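Long-range contact in Endonuclease/exonuclease/phosphatase domain-containing protein (Enterococcus faecalis, PDB 3L1W), which is functionally uncharacterised but belongs to the endonuclease/exonuclease/phosphatase family and may act as a 3'-5' RNA exonuclease: residues 41-46 with 70-75. Residues are numbered along the deposited sequence; the frame is centred on the assembly and turned at random.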
ATOM      1  N   ILE A  41     -17.734   3.204   1.635  1.00 13.72           N
ATOM      2  CA  ILE A  41     -17.363   4.587   1.868  1.00 12.36           C
ATOM      3  C   ILE A  41     -18.383   5.221   2.794  1.00 13.32           C
ATOM      4  O   ILE A  41     -19.586   5.048   2.593  1.00 14.25           O
ATOM      5  CB  ILE A  41     -17.390   5.378   0.542  1.00 13.04           C
ATOM      6  CG1 ILE A  41     -16.318   4.859  -0.423  1.00 13.16           C
ATOM      7  CG2 ILE A  41     -17.170   6.885   0.787  1.00 13.56           C
ATOM      8  CD1 ILE A  41     -14.888   5.113   0.067  1.00 16.77           C
ATOM      9  N   GLN A  42     -17.917   5.954   3.806  1.00 13.91           N
ATOM     10  CA  GLN A  42     -18.815   6.757   4.635  1.00 16.75           C
ATOM     11  C   GLN A  42     -18.544   8.253   4.476  1.00 16.09           C
ATOM     12  O   GLN A  42     -17.434   8.656   4.119  1.00 15.15           O
ATOM     13  CB  GLN A  42     -18.714   6.386   6.121  1.00 13.70           C
ATOM     14  CG  GLN A  42     -18.959   4.915   6.430  1.00 14.75           C
ATOM     15  CD  GLN A  42     -17.731   4.078   6.124  1.00 14.79           C
ATOM     16  OE1 GLN A  42     -16.605   4.493   6.401  1.00 13.68           O
ATOM     17  NE2 GLN A  42     -17.938   2.895   5.561  1.00 13.43           N
ATOM     18  N   GLU A  43     -19.575   9.048   4.751  1.00 16.45           N
ATOM     19  CA  GLU A  43     -19.509  10.518   4.827  1.00 17.56           C
ATOM     20  C   GLU A  43     -19.303  11.200   3.478  1.00 15.97           C
ATOM     21  O   GLU A  43     -18.346  11.944   3.289  1.00 16.42           O
ATOM     22  CB  GLU A  43     -18.456  10.980   5.839  1.00 16.76           C
ATOM     23  CG  GLU A  43     -18.759  10.533   7.266  1.00 16.04           C
ATOM     24  CD  GLU A  43     -18.029  11.341   8.330  1.00 18.56           C
ATOM     25  OE1 GLU A  43     -17.608  12.474   8.043  1.00 18.07           O
ATOM     26  OE2 GLU A  43     -17.904  10.849   9.476  1.00 17.15           O
ATOM     27  N   VAL A  44     -20.206  10.943   2.542  1.00 17.53           N
ATOM     28  CA  VAL A  44     -20.135  11.595   1.243  1.00 17.52           C
ATOM     29  C   VAL A  44     -21.428  12.337   0.909  1.00 17.43           C
ATOM     30  O   VAL A  44     -22.493  11.733   0.751  1.00 19.17           O
ATOM     31  CB  VAL A  44     -19.763  10.599   0.116  1.00 16.68           C
ATOM     32  CG1 VAL A  44     -18.294  10.215   0.240  1.00 15.06           C
ATOM     33  CG2 VAL A  44     -20.660   9.347   0.155  1.00 17.84           C
ATOM     34  N   ARG A  45     -21.318  13.654   0.817  1.00 17.93           N
ATOM     35  CA  ARG A  45     -22.396  14.474   0.293  1.00 17.19           C
ATOM     36  C   ARG A  45     -22.435  14.294  -1.224  1.00 19.81           C
ATOM     37  O   ARG A  45     -21.533  13.674  -1.805  1.00 17.48           O
ATOM     38  CB  ARG A  45     -22.172  15.933   0.697  1.00 20.53           C
ATOM     39  CG  ARG A  45     -22.307  16.142   2.210  1.00 24.69           C
ATOM     40  CD  ARG A  45     -22.143  17.604   2.620  1.00 27.41           C
ATOM     41  NE  ARG A  45     -23.045  18.466   1.868  1.00 34.61           N
ATOM     42  CZ  ARG A  45     -24.364  18.502   2.041  1.00 54.70           C
ATOM     43  NH1 ARG A  45     -25.107  19.316   1.302  1.00 59.95           N
ATOM     44  NH2 ARG A  45     -24.943  17.727   2.949  1.00 59.45           N
ATOM     45  N   PRO A  46     -23.489  14.802  -1.878  1.00 19.16           N
ATOM     46  CA  PRO A  46     -23.635  14.515  -3.311  1.00 17.04           C
ATOM     47  C   PRO A  46     -22.434  14.917  -4.157  1.00 20.13           C
ATOM     48  O   PRO A  46     -22.080  14.193  -5.096  1.00 21.20           O
ATOM     49  CB  PRO A  46     -24.871  15.329  -3.699  1.00 19.79           C
ATOM     50  CG  PRO A  46     -25.696  15.325  -2.445  1.00 21.29           C
ATOM     51  CD  PRO A  46     -24.697  15.443  -1.316  1.00 19.60           C
ATOM     52  N   GLN A  70     -30.149  14.903  -1.356  1.00 35.32           N
ATOM     53  CA  GLN A  70     -29.263  16.039  -1.131  1.00 35.29           C
ATOM     54  C   GLN A  70     -28.394  15.899   0.113  1.00 31.20           C
ATOM     55  O   GLN A  70     -27.505  16.719   0.345  1.00 29.14           O
ATOM     56  CB  GLN A  70     -30.073  17.336  -1.048  1.00 43.81           C
ATOM     57  CG  GLN A  70     -30.952  17.587  -2.262  1.00 55.59           C
ATOM     58  CD  GLN A  70     -30.165  17.570  -3.556  1.00 66.01           C
ATOM     59  OE1 GLN A  70     -29.151  18.253  -3.688  1.00 71.99           O
ATOM     60  NE2 GLN A  70     -30.628  16.783  -4.520  1.00 69.30           N
ATOM     61  N   GLY A  71     -28.644  14.869   0.917  1.00 27.66           N
ATOM     62  CA  GLY A  71     -27.969  14.755   2.197  1.00 27.52           C
ATOM     63  C   GLY A  71     -26.642  14.012   2.189  1.00 24.29           C
ATOM     64  O   GLY A  71     -26.162  13.569   1.147  1.00 21.66           O
ATOM     65  N   GLU A  72     -26.051  13.881   3.371  1.00 21.46           N
ATOM     66  CA  GLU A  72     -24.834  13.087   3.554  1.00 19.45           C
ATOM     67  C   GLU A  72     -25.180  11.617   3.377  1.00 20.55           C
ATOM     68  O   GLU A  72     -26.212  11.147   3.864  1.00 22.63           O
ATOM     69  CB  GLU A  72     -24.249  13.335   4.949  1.00 18.80           C
ATOM     70  CG  GLU A  72     -23.030  12.481   5.282  1.00 20.62           C
ATOM     71  CD  GLU A  72     -22.543  12.685   6.709  1.00 23.25           C
ATOM     72  OE1 GLU A  72     -22.741  13.790   7.261  1.00 24.68           O
ATOM     73  OE2 GLU A  72     -21.954  11.741   7.276  1.00 22.78           O
ATOM     74  N   GLY A  73     -24.319  10.882   2.686  1.00 18.65           N
ATOM     75  CA  GLY A  73     -24.653   9.518   2.331  1.00 23.13           C
ATOM     76  C   GLY A  73     -23.524   8.516   2.462  1.00 21.75           C
ATOM     77  O   GLY A  73     -22.451   8.803   2.995  1.00 18.23           O
ATOM     78  N   LEU A  74     -23.805   7.318   1.970  1.00 16.14           N
ATOM     79  CA  LEU A  74     -22.868   6.208   1.975  1.00 14.14           C
ATOM     80  C   LEU A  74     -22.686   5.755   0.541  1.00 16.34           C
ATOM     81  O   LEU A  74     -23.539   6.009  -0.314  1.00 16.13           O
ATOM     82  CB  LEU A  74     -23.429   5.043   2.780  1.00 15.38           C
ATOM     83  CG  LEU A  74     -23.814   5.306   4.230  1.00 16.09           C
ATOM     84  CD1 LEU A  74     -24.395   4.047   4.868  1.00 17.11           C
ATOM     85  CD2 LEU A  74     -22.602   5.819   5.024  1.00 17.38           C
ATOM     86  N   ALA A  75     -21.572   5.084   0.267  1.00 14.46           N
ATOM     87  CA  ALA A  75     -21.373   4.503  -1.050  1.00 15.05           C
ATOM     88  C   ALA A  75     -20.724   3.149  -0.912  1.00 15.32           C
ATOM     89  O   ALA A  75     -20.034   2.862   0.077  1.00 14.90           O
ATOM     90  CB  ALA A  75     -20.499   5.425  -1.931  1.00 15.40           C
TER
HETATM   91  O   HOH W   1     -22.096   9.033   6.420  1.00 20.58           O
HETATM   92  O   HOH W   2     -24.813  11.963  -0.854  1.00 21.25           O
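Glu72 turns its CG anti to the backbone N (chi1 176°) and stays extended, which lays its chain alongside that of Glu43. The two chains point the same way, and Glu72 OE2 comes 3.4 Å from Glu43 CG. The carboxylate oxygens Glu43 OE1 and Glu72 OE2 are 4.5 Å apart, two like charges close together. Other partners hold the Glu43 carboxylate: Val10 N bonds OE1, and Asn7 ND2 bonds OE2. Water 1 donates to Glu72 OE2 and weakly accepts from Glu43 N. Val44 places CG2 between its backbone N and carbonyl carbon, where the methyl packs 3.4 Å from Gly73 O. Ile41 and Ala75 meet on the same face through their CB atoms, and helix 46-55 packs there with Leu52.

The segments lie on neighbouring antiparallel strands, 38-44 and 73-78, of one sheet of the DNase I-like fold. Glu43 and Val44 both face Gly73, forming a G1 beta bulge; Glu43 has positive phi (70°). Within the bulge, Val44 N bonds Gly73 O almost straight at 3.1 Å. The return bond, Gly73 N to Val44 O, is shorter at 2.8 Å but bent to 138°. Water 2 also donates to Val44 O and links it to Gly71 O. At the other end, Ile41 and Ala75 exchange two backbone bonds. On the opposite face, Leu74 CD2 reaches Gln42 CG at 4.0 Å, while Gln42 NE2 bonds Asn130 OD1 and Thr5 OG1. Past the strands, Pro46 CD rests 3.4 Å from Gly71 O, at the start of helix 46-55.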